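UDP-D-quinovosamine 4-dehydrogenase (Vibrio fischeri, PDB 3NKL) probably serves as an oxidoreductase and lyase of nucleotide-sugar metabolism in the polysaccharide synthase family, the crystallised fragment being a Rossmann-like domain of the CoA-binding family. Local coordinates at residues K4-G13 with G26-D37; G16-R24 with K108-E116. One frame throughout, in Å; residues are numbered along the deposited sequence.

Contact 1: residues K4-G13 with G26-D37; sequences KKKVLIYGAG and GKEFHPIAFIDD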
ATOM      1  N   LYS B   4      -2.876  26.666  -4.385  1.00 52.54           N
ATOM      2  CA  LYS B   4      -2.413  25.807  -3.307  1.00 44.69           C
ATOM      3  C   LYS B   4      -0.920  25.505  -3.394  1.00 40.48           C
ATOM      4  O   LYS B   4      -0.332  25.559  -4.471  1.00 41.32           O
ATOM      5  CB  LYS B   4      -3.227  24.507  -3.306  1.00 45.43           C
ATOM      6  CG  LYS B   4      -4.737  24.749  -3.379  1.00 50.61           C
ATOM      7  CD  LYS B   4      -5.535  23.486  -3.085  1.00 50.82           C
ATOM      8  CE  LYS B   4      -5.506  22.514  -4.249  1.00 52.88           C
ATOM      9  NZ  LYS B   4      -6.596  21.491  -4.140  1.00 44.67           N
ATOM     10  N   LYS B   5      -0.321  25.153  -2.256  1.00 36.18           N
ATOM     11  CA  LYS B   5       1.070  24.721  -2.209  1.00 31.87           C
ATOM     12  C   LYS B   5       1.276  23.407  -2.968  1.00 28.73           C
ATOM     13  O   LYS B   5       0.595  22.417  -2.714  1.00 29.21           O
ATOM     14  CB  LYS B   5       1.515  24.567  -0.760  1.00 39.57           C
ATOM     15  CG  LYS B   5       2.981  24.810  -0.558  1.00 59.46           C
ATOM     16  CD  LYS B   5       3.231  25.514   0.770  1.00 74.09           C
ATOM     17  CE  LYS B   5       2.974  24.583   1.945  1.00 81.03           C
ATOM     18  NZ  LYS B   5       3.483  25.145   3.231  1.00 82.72           N
ATOM     19  N   LYS B   6       2.217  23.392  -3.899  1.00 23.86           N
ATOM     20  CA  LYS B   6       2.433  22.197  -4.707  1.00 23.71           C
ATOM     21  C   LYS B   6       3.241  21.138  -3.954  1.00 23.18           C
ATOM     22  O   LYS B   6       4.254  21.444  -3.327  1.00 24.81           O
ATOM     23  CB  LYS B   6       3.126  22.569  -6.010  1.00 28.73           C
ATOM     24  CG  LYS B   6       2.233  23.460  -6.907  1.00 30.66           C
ATOM     25  CD  LYS B   6       2.876  23.669  -8.249  1.00 43.39           C
ATOM     26  CE  LYS B   6       2.184  24.786  -9.018  1.00 53.77           C
ATOM     27  NZ  LYS B   6       3.098  25.336 -10.064  1.00 63.44           N
ATOM     28  N   VAL B   7       2.786  19.896  -4.003  1.00 20.94           N
ATOM     29  CA  VAL B   7       3.517  18.814  -3.325  1.00 16.96           C
ATOM     30  C   VAL B   7       3.633  17.594  -4.211  1.00 21.80           C
ATOM     31  O   VAL B   7       2.864  17.428  -5.159  1.00 26.08           O
ATOM     32  CB  VAL B   7       2.782  18.323  -2.062  1.00 20.96           C
ATOM     33  CG1 VAL B   7       2.506  19.477  -1.097  1.00 20.29           C
ATOM     34  CG2 VAL B   7       1.492  17.645  -2.456  1.00 20.12           C
ATOM     35  N   LEU B   8       4.581  16.717  -3.883  1.00 17.84           N
ATOM     36  CA  LEU B   8       4.538  15.356  -4.372  1.00 19.72           C
ATOM     37  C   LEU B   8       4.026  14.468  -3.250  1.00 24.52           C
ATOM     38  O   LEU B   8       4.268  14.745  -2.063  1.00 18.40           O
ATOM     39  CB  LEU B   8       5.924  14.849  -4.775  1.00 16.42           C
ATOM     40  CG  LEU B   8       6.691  15.648  -5.831  1.00 26.46           C
ATOM     41  CD1 LEU B   8       8.091  15.074  -5.975  1.00 21.07           C
ATOM     42  CD2 LEU B   8       5.941  15.587  -7.158  1.00 25.23           C
ATOM     43  N   ILE B   9       3.342  13.394  -3.626  1.00 16.34           N
ATOM     44  CA  ILE B   9       2.931  12.381  -2.646  1.00 14.28           C
ATOM     45  C   ILE B   9       3.756  11.136  -2.887  1.00 19.22           C
ATOM     46  O   ILE B   9       3.752  10.580  -3.990  1.00 20.91           O
ATOM     47  CB  ILE B   9       1.444  12.021  -2.775  1.00 16.88           C
ATOM     48  CG1 ILE B   9       0.583  13.242  -2.424  1.00 19.60           C
ATOM     49  CG2 ILE B   9       1.103  10.775  -1.907  1.00 14.34           C
ATOM     50  CD1 ILE B   9      -0.904  13.014  -2.607  1.00 20.79           C
ATOM     51  N   TYR B  10       4.498  10.718  -1.861  1.00 13.37           N
ATOM     52  CA  TYR B  10       5.305   9.518  -1.957  1.00 14.74           C
ATOM     53  C   TYR B  10       4.404   8.370  -1.512  1.00 15.26           C
ATOM     54  O   TYR B  10       4.025   8.303  -0.351  1.00 17.88           O
ATOM     55  CB  TYR B  10       6.519   9.628  -1.026  1.00 17.93           C
ATOM     56  CG  TYR B  10       7.734   8.841  -1.457  1.00 16.66           C
ATOM     57  CD1 TYR B  10       7.713   7.446  -1.509  1.00 22.43           C
ATOM     58  CD2 TYR B  10       8.912   9.493  -1.813  1.00 17.10           C
ATOM     59  CE1 TYR B  10       8.827   6.724  -1.900  1.00 24.87           C
ATOM     60  CE2 TYR B  10      10.038   8.774  -2.199  1.00 19.94           C
ATOM     61  CZ  TYR B  10       9.985   7.405  -2.252  1.00 25.15           C
ATOM     62  OH  TYR B  10      11.109   6.720  -2.637  1.00 25.76           O
ATOM     63  N   GLY B  11       4.069   7.479  -2.446  1.00 16.17           N
ATOM     64  CA  GLY B  11       3.226   6.319  -2.178  1.00 19.52           C
ATOM     65  C   GLY B  11       2.003   6.415  -3.077  1.00 22.05           C
ATOM     66  O   GLY B  11       1.132   7.250  -2.843  1.00 20.29           O
ATOM     67  N   ALA B  12       1.952   5.578  -4.112  1.00 20.08           N
ATOM     68  CA  ALA B  12       0.824   5.576  -5.041  1.00 23.07           C
ATOM     69  C   ALA B  12      -0.075   4.352  -4.877  1.00 27.27           C
ATOM     70  O   ALA B  12      -0.651   3.855  -5.851  1.00 28.27           O
ATOM     71  CB  ALA B  12       1.314   5.694  -6.497  1.00 27.58           C
ATOM     72  N   GLY B  13      -0.200   3.876  -3.642  1.00 19.21           N
ATOM     73  CA  GLY B  13      -1.105   2.776  -3.340  1.00 17.02           C
ATOM     74  C   GLY B  13      -2.408   3.375  -2.850  1.00 22.04           C
ATOM     75  O   GLY B  13      -2.629   4.579  -2.979  1.00 22.90           O
ATOM     76  N   GLY B  26      -9.393  19.803  -1.070  1.00 59.51           N
ATOM     77  CA  GLY B  26      -9.054  20.839  -0.111  1.00 53.79           C
ATOM     78  C   GLY B  26      -8.413  22.078  -0.714  1.00 49.48           C
ATOM     79  O   GLY B  26      -8.185  22.160  -1.929  1.00 46.96           O
ATOM     80  N   LYS B  27      -8.095  23.039   0.146  1.00 47.80           N
ATOM     81  CA  LYS B  27      -7.577  24.337  -0.300  1.00 55.74           C
ATOM     82  C   LYS B  27      -6.124  24.609   0.129  1.00 55.00           C
ATOM     83  O   LYS B  27      -5.645  25.732   0.013  1.00 54.16           O
ATOM     84  CB  LYS B  27      -8.494  25.469   0.194  1.00 66.32           C
ATOM     85  CG  LYS B  27      -9.963  25.312  -0.214  1.00 74.84           C
ATOM     86  CD  LYS B  27     -10.903  26.099   0.704  1.00 84.60           C
ATOM     87  CE  LYS B  27     -10.728  27.613   0.562  1.00 88.11           C
ATOM     88  NZ  LYS B  27     -11.299  28.145  -0.711  1.00 92.24           N
ATOM     89  N   GLU B  28      -5.412  23.589   0.602  1.00 43.54           N
ATOM     90  CA  GLU B  28      -4.070  23.821   1.141  1.00 41.43           C
ATOM     91  C   GLU B  28      -2.912  23.275   0.282  1.00 38.42           C
ATOM     92  O   GLU B  28      -1.912  23.977   0.041  1.00 32.90           O
ATOM     93  CB  GLU B  28      -3.967  23.293   2.574  1.00 43.87           C
ATOM     94  CG  GLU B  28      -2.533  23.105   3.041  1.00 56.77           C
ATOM     95  CD  GLU B  28      -2.230  23.840   4.329  1.00 77.69           C
ATOM     96  OE1 GLU B  28      -1.096  23.692   4.848  1.00 80.16           O
ATOM     97  OE2 GLU B  28      -3.127  24.565   4.820  1.00 85.52           O
ATOM     98  N   PHE B  29      -3.032  22.026  -0.164  1.00 30.32           N
ATOM     99  CA  PHE B  29      -1.988  21.428  -0.991  1.00 24.43           C
ATOM    100  C   PHE B  29      -2.550  20.985  -2.342  1.00 34.53           C
ATOM    101  O   PHE B  29      -3.711  20.589  -2.444  1.00 35.57           O
ATOM    102  CB  PHE B  29      -1.379  20.207  -0.303  1.00 25.61           C
ATOM    103  CG  PHE B  29      -0.634  20.506   0.969  1.00 27.93           C
ATOM    104  CD1 PHE B  29       0.569  21.185   0.944  1.00 31.83           C
ATOM    105  CD2 PHE B  29      -1.118  20.057   2.190  1.00 33.59           C
ATOM    106  CE1 PHE B  29       1.269  21.443   2.111  1.00 33.60           C
ATOM    107  CE2 PHE B  29      -0.419  20.299   3.361  1.00 31.21           C
ATOM    108  CZ  PHE B  29       0.776  20.989   3.324  1.00 36.27           C
ATOM    109  N   HIS B  30      -1.713  21.021  -3.371  1.00 28.30           N
ATOM    110  CA  HIS B  30      -2.087  20.438  -4.645  1.00 30.72           C
ATOM    111  C   HIS B  30      -1.095  19.350  -5.044  1.00 26.91           C
ATOM    112  O   HIS B  30       0.087  19.631  -5.286  1.00 26.25           O
ATOM    113  CB  HIS B  30      -2.169  21.512  -5.732  1.00 34.81           C
ATOM    114  CG  HIS B  30      -2.332  20.952  -7.111  1.00 40.72           C
ATOM    115  ND1 HIS B  30      -3.470  20.286  -7.513  1.00 40.64           N
ATOM    116  CD2 HIS B  30      -1.495  20.944  -8.176  1.00 46.88           C
ATOM    117  CE1 HIS B  30      -3.329  19.893  -8.766  1.00 45.06           C
ATOM    118  NE2 HIS B  30      -2.140  20.281  -9.194  1.00 47.13           N
ATOM    119  N   PRO B  31      -1.561  18.095  -5.107  1.00 27.86           N
ATOM    120  CA  PRO B  31      -0.607  17.047  -5.468  1.00 25.43           C
ATOM    121  C   PRO B  31      -0.290  17.128  -6.961  1.00 32.46           C
ATOM    122  O   PRO B  31      -1.193  17.031  -7.782  1.00 33.48           O
ATOM    123  CB  PRO B  31      -1.356  15.748  -5.112  1.00 23.71           C
ATOM    124  CG  PRO B  31      -2.795  16.104  -5.151  1.00 27.77           C
ATOM    125  CD  PRO B  31      -2.919  17.572  -4.857  1.00 26.81           C
ATOM    126  N   ILE B  32       0.981  17.332  -7.294  1.00 24.53           N
ATOM    127  CA  ILE B  32       1.425  17.454  -8.681  1.00 27.54           C
ATOM    128  C   ILE B  32       1.605  16.099  -9.347  1.00 33.88           C
ATOM    129  O   ILE B  32       1.291  15.920 -10.526  1.00 28.24           O
ATOM    130  CB  ILE B  32       2.786  18.175  -8.733  1.00 36.79           C
ATOM    131  CG1 ILE B  32       2.638  19.605  -8.221  1.00 40.09           C
ATOM    132  CG2 ILE B  32       3.356  18.151 -10.137  1.00 45.40           C
ATOM    133  CD1 ILE B  32       1.578  20.381  -8.925  1.00 56.05           C
ATOM    134  N   ALA B  33       2.131  15.153  -8.578  1.00 23.20           N
ATOM    135  CA  ALA B  33       2.456  13.819  -9.080  1.00 26.11           C
ATOM    136  C   ALA B  33       2.678  12.929  -7.881  1.00 24.36           C
ATOM    137  O   ALA B  33       2.838  13.438  -6.758  1.00 21.90           O
ATOM    138  CB  ALA B  33       3.720  13.872  -9.921  1.00 24.45           C
ATOM    139  N   PHE B  34       2.694  11.613  -8.117  1.00 23.59           N
ATOM    140  CA  PHE B  34       3.065  10.632  -7.116  1.00 20.23           C
ATOM    141  C   PHE B  34       4.486  10.156  -7.357  1.00 23.24           C
ATOM    142  O   PHE B  34       4.953  10.119  -8.491  1.00 23.95           O
ATOM    143  CB  PHE B  34       2.172   9.375  -7.210  1.00 19.16           C
ATOM    144  CG  PHE B  34       0.749   9.600  -6.807  1.00 24.69           C
ATOM    145  CD1 PHE B  34      -0.230   9.824  -7.762  1.00 32.34           C
ATOM    146  CD2 PHE B  34       0.381   9.564  -5.468  1.00 23.63           C
ATOM    147  CE1 PHE B  34      -1.548  10.010  -7.386  1.00 37.84           C
ATOM    148  CE2 PHE B  34      -0.936   9.753  -5.082  1.00 23.69           C
ATOM    149  CZ  PHE B  34      -1.900   9.970  -6.035  1.00 30.97           C
ATOM    150  N   ILE B  35       5.158   9.764  -6.285  1.00 19.92           N
ATOM    151  CA  ILE B  35       6.382   8.990  -6.384  1.00 18.28           C
ATOM    152  C   ILE B  35       6.077   7.595  -5.821  1.00 22.28           C
ATOM    153  O   ILE B  35       5.395   7.478  -4.801  1.00 23.96           O
ATOM    154  CB  ILE B  35       7.509   9.629  -5.563  1.00 18.03           C
ATOM    155  CG1 ILE B  35       7.796  11.044  -6.071  1.00 19.90           C
ATOM    156  CG2 ILE B  35       8.791   8.787  -5.646  1.00 20.90           C
ATOM    157  CD1 ILE B  35       8.494  11.063  -7.429  1.00 25.98           C
ATOM    158  N   ASP B  36       6.555   6.547  -6.487  1.00 21.90           N
ATOM    159  CA  ASP B  36       6.381   5.173  -5.979  1.00 23.62           C
ATOM    160  C   ASP B  36       7.574   4.287  -6.347  1.00 29.53           C
ATOM    161  O   ASP B  36       8.052   4.329  -7.483  1.00 31.43           O
ATOM    162  CB  ASP B  36       5.088   4.558  -6.519  1.00 21.26           C
ATOM    163  CG  ASP B  36       4.634   3.335  -5.701  1.00 31.73           C
ATOM    164  OD1 ASP B  36       3.678   3.466  -4.908  1.00 29.76           O
ATOM    165  OD2 ASP B  36       5.241   2.253  -5.846  1.00 31.02           O
ATOM    166  N   ASP B  37       8.046   3.498  -5.382  1.00 27.83           N
ATOM    167  CA  ASP B  37       9.200   2.620  -5.564  1.00 32.29           C
ATOM    168  C   ASP B  37       8.908   1.492  -6.553  1.00 35.22           C
ATOM    169  O   ASP B  37       9.823   0.828  -7.026  1.00 37.35           O
ATOM    170  CB  ASP B  37       9.618   1.989  -4.227  1.00 46.29           C
ATOM    171  CG  ASP B  37      10.137   3.010  -3.223  1.00 61.31           C
ATOM    172  OD1 ASP B  37      10.774   3.997  -3.644  1.00 67.66           O
ATOM    173  OD2 ASP B  37       9.922   2.818  -2.002  1.00 61.69           O
TER
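The Tyr10 ring carries CG2 of Ile35 over one face, a CH-pi contact with that methyl 3.9 Å from the ring centroid of Tyr10. At its edge, Tyr10 OH donates to Asp37 OD1 at 2.9 Å, meeting the carboxylate on its syn side with the two planes 69° apart. On the other side of the sheet Phe29 lies across Val7, its CD1 3.3 Å from Val7 CG1; Glu28 CG sits over one face of that ring and Lys5 O in plane at the edge. CB of Ile9 meets Phe34 CD2 at 3.8 Å.

Parallel-strand hydrogen bonds run from Lys5 N on Glu28 O, through His30 N on Lys5 O (2.8 Å), to Gly11 N on Ile35 O (2.7 Å) just beyond strand 5-10. Further on, Ala12 N donates to the anti lone pair of Asp36 OD1 at 2.8 Å. At the start, Lys4 bends at chi3 (-75°) and brings NZ to Gly26 O, 2.8 Å away.

Asp36 OD2 also accepts from Asp38 N, and Asp37 OD2 pairs with Lys40 of the second subunit. Both carboxylates are thus probably stabilised as anions, Asp36 consistent with holding the glycine-rich turn of a Rossmann-type beta-alpha-beta unit, Asp37 with holding the Tyr10 hydroxyl.

Contact 2: residues G16-R24 with K108-E116; sequences GLQLANMLR and KLSIGQLKE
The 16-24 part of helix 14-25 comes nearest to the 108-116 segment at Met22 and Gly112, whose CA atoms are 6.2 Å apart, where a type I beta turn from Ser110 to Gln113 brings the loop up to the helix. Ile111, inside that turn, extends toward the helix and meets three of its residues. Met22 is a selenomethionine with two conformers; in the one described, its CE appears to rest 3.5 Å from Ile111 CB. There the chain bends at chi2 (87°) and again at chi3 (55°), and the two side chains cross at about a right angle, while Met22 CG lies 3.8 Å from Gly112 CA. The longer branch of Ile111 ends in CD1, which lies against the whole amide of Gln18, 3.7 Å from each of CD, OE1 and NE2; a hydrogen bond from NE2 to Ser14 O, one turn back, steadies that amide. Ile111 CG2 faces Leu19 CB at 4.1 Å. A chi1 of 180° turns Leu19 CG away from the backbone N, and CD1 meets Leu114 CD2, 4.2 Å away; Leu23 makes a looser approach to the same leucine.

Two side-chain bonds within the loop brace the turn: Gly112 N donates to Ser110 OG, an ST turn, and Ser110 N donates to Gln113 OE1 at 3.0 Å. Leu19, Leu23 and Leu114 all also touch Leu70 of strand 68-71. The contact is mainly apolar packing, in which the 108-116 loop lies beside the first helix of a Rossmann-like alpha/beta fold, at the edge of the hydrophobic layer between helix and sheet.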
ATOM      1  N   GLY B  16      -2.044   6.652  -0.587  1.00 17.59           N
ATOM      2  CA  GLY B  16      -1.667   7.879  -1.286  1.00 18.63           C
ATOM      3  C   GLY B  16      -2.801   8.413  -2.154  1.00 24.11           C
ATOM      4  O   GLY B  16      -3.001   9.622  -2.304  1.00 22.24           O
ATOM      5  N   LEU B  17      -3.569   7.495  -2.715  1.00 23.49           N
ATOM      6  CA  LEU B  17      -4.705   7.870  -3.533  1.00 24.28           C
ATOM      7  C   LEU B  17      -5.759   8.561  -2.688  1.00 26.48           C
ATOM      8  O   LEU B  17      -6.326   9.565  -3.105  1.00 26.28           O
ATOM      9  CB  LEU B  17      -5.306   6.644  -4.224  1.00 27.30           C
ATOM     10  CG  LEU B  17      -6.530   6.970  -5.078  1.00 53.17           C
ATOM     11  CD1 LEU B  17      -6.162   8.034  -6.100  1.00 64.30           C
ATOM     12  CD2 LEU B  17      -7.072   5.721  -5.764  1.00 58.60           C
ATOM     13  N   GLN B  18      -6.044   8.017  -1.509  1.00 25.61           N
ATOM     14  CA  GLN B  18      -7.010   8.659  -0.626  1.00 29.03           C
ATOM     15  C   GLN B  18      -6.505  10.013  -0.166  1.00 28.39           C
ATOM     16  O   GLN B  18      -7.260  10.988  -0.125  1.00 26.82           O
ATOM     17  CB  GLN B  18      -7.305   7.785   0.591  1.00 32.97           C
ATOM     18  CG  GLN B  18      -7.983   6.488   0.269  1.00 41.83           C
ATOM     19  CD  GLN B  18      -8.231   5.701   1.527  1.00 41.32           C
ATOM     20  OE1 GLN B  18      -9.107   6.054   2.314  1.00 34.88           O
ATOM     21  NE2 GLN B  18      -7.427   4.667   1.758  1.00 37.93           N
ATOM     22  N   LEU B  19      -5.221  10.090   0.170  1.00 21.53           N
ATOM     23  CA  LEU B  19      -4.661  11.393   0.531  1.00 20.33           C
ATOM     24  C   LEU B  19      -4.842  12.391  -0.595  1.00 22.42           C
ATOM     25  O   LEU B  19      -5.260  13.536  -0.368  1.00 27.77           O
ATOM     26  CB  LEU B  19      -3.183  11.280   0.892  1.00 18.09           C
ATOM     27  CG  LEU B  19      -2.468  12.580   1.280  1.00 21.84           C
ATOM     28  CD1 LEU B  19      -3.039  13.155   2.560  1.00 17.91           C
ATOM     29  CD2 LEU B  19      -0.968  12.292   1.448  1.00 15.67           C
ATOM     30  N   ALA B  20      -4.526  11.985  -1.814  1.00 21.81           N
ATOM     31  CA  ALA B  20      -4.605  12.931  -2.922  1.00 30.92           C
ATOM     32  C   ALA B  20      -6.030  13.485  -3.052  1.00 33.04           C
ATOM     33  O   ALA B  20      -6.211  14.637  -3.413  1.00 33.22           O
ATOM     34  CB  ALA B  20      -4.131  12.302  -4.226  1.00 27.20           C
ATOM     35  N   ASN B  21      -7.039  12.672  -2.737  1.00 33.36           N
ATOM     36  CA  ASN B  21      -8.431  13.162  -2.733  1.00 35.52           C
ATOM     37  C   ASN B  21      -8.723  14.093  -1.569  1.00 36.19           C
ATOM     38  O   ASN B  21      -9.402  15.103  -1.731  1.00 46.23           O
ATOM     39  CB  ASN B  21      -9.425  12.003  -2.687  1.00 45.27           C
ATOM     40  CG  ASN B  21      -9.490  11.244  -3.983  1.00 42.33           C
ATOM     41  OD1 ASN B  21     -10.001  10.126  -4.030  1.00 53.19           O
ATOM     42  ND2 ASN B  21      -8.976  11.844  -5.045  1.00 45.79           N
HETATM   43  N   MSE B  22      -8.246  13.719  -0.388  0.65 35.51           N
HETATM   44  CA  MSE B  22      -8.288  14.588   0.775  0.65 36.44           C
HETATM   45  C   MSE B  22      -7.800  15.960   0.319  0.65 40.59           C
HETATM   46  O   MSE B  22      -8.525  16.956   0.399  0.65 44.23           O
HETATM   47  CB  MSE B  22      -7.344  14.053   1.852  0.65 33.53           C
HETATM   48  CG  MSE B  22      -7.784  14.283   3.291  0.65 13.89           C
HETATM   49 SE   MSE B  22      -8.930  12.820   3.826  0.65 83.83          SE
HETATM   50  CE  MSE B  22      -7.718  11.351   3.411  0.65 70.05           C
ATOM     51  N   LEU B  23      -6.571  15.994  -0.190  1.00 31.79           N
ATOM     52  CA  LEU B  23      -5.919  17.259  -0.605  1.00 30.08           C
ATOM     53  C   LEU B  23      -6.622  17.981  -1.757  1.00 43.81           C
ATOM     54  O   LEU B  23      -6.865  19.192  -1.693  1.00 45.72           O
ATOM     55  CB  LEU B  23      -4.476  16.991  -1.036  1.00 26.43           C
ATOM     56  CG  LEU B  23      -3.595  16.218  -0.053  1.00 26.11           C
ATOM     57  CD1 LEU B  23      -2.173  16.184  -0.549  1.00 28.92           C
ATOM     58  CD2 LEU B  23      -3.646  16.831   1.343  1.00 29.08           C
ATOM     59  N   ARG B  24      -6.889  17.248  -2.834  1.00 52.78           N
ATOM     60  CA  ARG B  24      -7.360  17.862  -4.072  1.00 58.70           C
ATOM     61  C   ARG B  24      -8.695  18.549  -3.883  1.00 61.86           C
ATOM     62  O   ARG B  24      -8.978  19.558  -4.529  1.00 71.77           O
ATOM     63  CB  ARG B  24      -7.459  16.838  -5.197  1.00 59.94           C
ATOM     64  CG  ARG B  24      -6.589  17.161  -6.387  1.00 63.86           C
ATOM     65  CD  ARG B  24      -7.173  16.550  -7.633  1.00 77.91           C
ATOM     66  NE  ARG B  24      -7.508  15.153  -7.401  1.00 90.46           N
ATOM     67  CZ  ARG B  24      -6.606  14.185  -7.354  1.00 91.56           C
ATOM     68  NH1 ARG B  24      -6.978  12.933  -7.137  1.00 95.86           N
ATOM     69  NH2 ARG B  24      -5.327  14.478  -7.524  1.00 87.93           N
ATOM     70  N   LYS B 108      -8.793   5.620  14.302  1.00 28.71           N
ATOM     71  CA  LYS B 108      -8.418   6.566  15.352  1.00 33.01           C
ATOM     72  C   LYS B 108      -7.941   7.901  14.741  1.00 28.18           C
ATOM     73  O   LYS B 108      -8.367   8.964  15.151  1.00 26.89           O
ATOM     74  CB  LYS B 108      -7.321   6.007  16.244  1.00 33.95           C
ATOM     75  CG  LYS B 108      -7.106   6.838  17.492  1.00 45.77           C
ATOM     76  CD  LYS B 108      -5.673   6.789  17.984  1.00 54.99           C
ATOM     77  CE  LYS B 108      -5.637   6.902  19.496  1.00 61.38           C
ATOM     78  NZ  LYS B 108      -6.781   7.717  20.012  1.00 60.69           N
ATOM     79  N   LEU B 109      -7.055   7.826  13.757  1.00 21.72           N
ATOM     80  CA  LEU B 109      -6.531   9.038  13.126  1.00 23.80           C
ATOM     81  C   LEU B 109      -6.942   9.032  11.654  1.00 26.14           C
ATOM     82  O   LEU B 109      -7.073   7.977  11.051  1.00 28.38           O
ATOM     83  CB  LEU B 109      -5.007   9.099  13.252  1.00 18.94           C
ATOM     84  CG  LEU B 109      -4.393   9.135  14.651  1.00 24.20           C
ATOM     85  CD1 LEU B 109      -2.877   9.267  14.547  1.00 20.09           C
ATOM     86  CD2 LEU B 109      -4.964  10.318  15.486  1.00 22.45           C
ATOM     87  N   SER B 110      -7.132  10.211  11.081  1.00 23.77           N
ATOM     88  CA  SER B 110      -7.494  10.335   9.671  1.00 25.26           C
ATOM     89  C   SER B 110      -6.244  10.382   8.795  1.00 29.19           C
ATOM     90  O   SER B 110      -5.204  10.883   9.215  1.00 23.98           O
ATOM     91  CB  SER B 110      -8.288  11.629   9.467  1.00 25.69           C
ATOM     92  OG  SER B 110      -8.323  11.994   8.103  1.00 27.74           O
ATOM     93  N   ILE B 111      -6.347   9.869   7.575  1.00 23.10           N
ATOM     94  CA  ILE B 111      -5.250   9.948   6.616  1.00 22.95           C
ATOM     95  C   ILE B 111      -4.843  11.402   6.353  1.00 24.40           C
ATOM     96  O   ILE B 111      -3.693  11.694   6.017  1.00 23.16           O
ATOM     97  CB  ILE B 111      -5.632   9.233   5.294  1.00 27.98           C
ATOM     98  CG1 ILE B 111      -5.738   7.728   5.528  1.00 31.86           C
ATOM     99  CG2 ILE B 111      -4.568   9.431   4.220  1.00 25.68           C
ATOM    100  CD1 ILE B 111      -6.073   6.952   4.276  1.00 40.40           C
ATOM    101  N   GLY B 112      -5.781  12.324   6.529  1.00 19.52           N
ATOM    102  CA  GLY B 112      -5.482  13.721   6.255  1.00 21.78           C
ATOM    103  C   GLY B 112      -4.654  14.401   7.335  1.00 23.09           C
ATOM    104  O   GLY B 112      -4.254  15.536   7.155  1.00 23.21           O
ATOM    105  N   GLN B 113      -4.422  13.744   8.475  1.00 20.33           N
ATOM    106  CA  GLN B 113      -3.608  14.377   9.527  1.00 22.10           C
ATOM    107  C   GLN B 113      -2.136  14.245   9.151  1.00 20.45           C
ATOM    108  O   GLN B 113      -1.581  13.142   9.126  1.00 17.62           O
ATOM    109  CB  GLN B 113      -3.875  13.741  10.898  1.00 24.46           C
ATOM    110  CG  GLN B 113      -5.304  13.953  11.424  1.00 24.71           C
ATOM    111  CD  GLN B 113      -5.523  13.329  12.803  1.00 22.24           C
ATOM    112  OE1 GLN B 113      -6.339  12.421  12.966  1.00 22.94           O
ATOM    113  NE2 GLN B 113      -4.807  13.839  13.806  1.00 26.01           N
ATOM    114  N   LEU B 114      -1.497  15.367   8.855  1.00 16.16           N
ATOM    115  CA  LEU B 114      -0.127  15.348   8.350  1.00 14.49           C
ATOM    116  C   LEU B 114       0.814  15.862   9.425  1.00 20.17           C
ATOM    117  O   LEU B 114       0.658  16.989   9.890  1.00 19.72           O
ATOM    118  CB  LEU B 114      -0.026  16.266   7.121  1.00 19.02           C
ATOM    119  CG  LEU B 114      -0.776  15.780   5.870  1.00 20.34           C
ATOM    120  CD1 LEU B 114      -0.772  16.861   4.803  1.00 27.63           C
ATOM    121  CD2 LEU B 114      -0.146  14.480   5.341  1.00 14.03           C
ATOM    122  N   LYS B 115       1.785  15.037   9.819  1.00 16.59           N
ATOM    123  CA  LYS B 115       2.732  15.418  10.858  1.00 18.95           C
ATOM    124  C   LYS B 115       4.131  15.600  10.280  1.00 17.17           C
ATOM    125  O   LYS B 115       4.557  14.821   9.428  1.00 15.89           O
ATOM    126  CB  LYS B 115       2.770  14.288  11.887  1.00 20.10           C
ATOM    127  CG  LYS B 115       3.695  14.526  13.066  1.00 21.05           C
ATOM    128  CD  LYS B 115       3.400  13.434  14.093  1.00 34.80           C
ATOM    129  CE  LYS B 115       4.649  12.732  14.519  1.00 45.68           C
ATOM    130  NZ  LYS B 115       5.332  13.558  15.541  1.00 53.59           N
ATOM    131  N   GLU B 116       4.855  16.609  10.754  0.61 15.84           N
ATOM    132  CA  GLU B 116       6.253  16.791  10.333  0.61 18.03           C
ATOM    133  C   GLU B 116       7.078  15.594  10.826  0.61 22.06           C
ATOM    134  O   GLU B 116       6.918  15.176  11.969  0.61 22.66           O
ATOM    135  CB  GLU B 116       6.800  18.130  10.864  0.61 24.66           C
ATOM    136  CG  GLU B 116       5.952  19.330  10.420  0.61 21.51           C
ATOM    137  CD  GLU B 116       6.414  20.690  10.956  0.61 35.41           C
ATOM    138  OE1 GLU B 116       5.957  21.712  10.392  0.61 37.63           O
ATOM    139  OE2 GLU B 116       7.201  20.749  11.931  0.61 27.95           O
TER

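From the N terminus the chain runs up strand 5-10, turns through helix 14-25 and returns along strand 29-35; contact 1 closes this short beta-alpha-beta crossover. Contact 2 closes a far longer loop, because 83 residues, including strands 49-52, 68-71 and 94-97, separate its two segments. The two contacts cross along the chain: segment 16-24 falls inside the loop of contact 1, whereas 108-116 lies well beyond it. They also touch in space, with Ile9 CD1 3.7 Å from Ala20 CB and Leu114 resting on Phe29. Together they tie the central parallel strands, the first helix and the 108-116 loop into one layered unit, and both reach the second subunit.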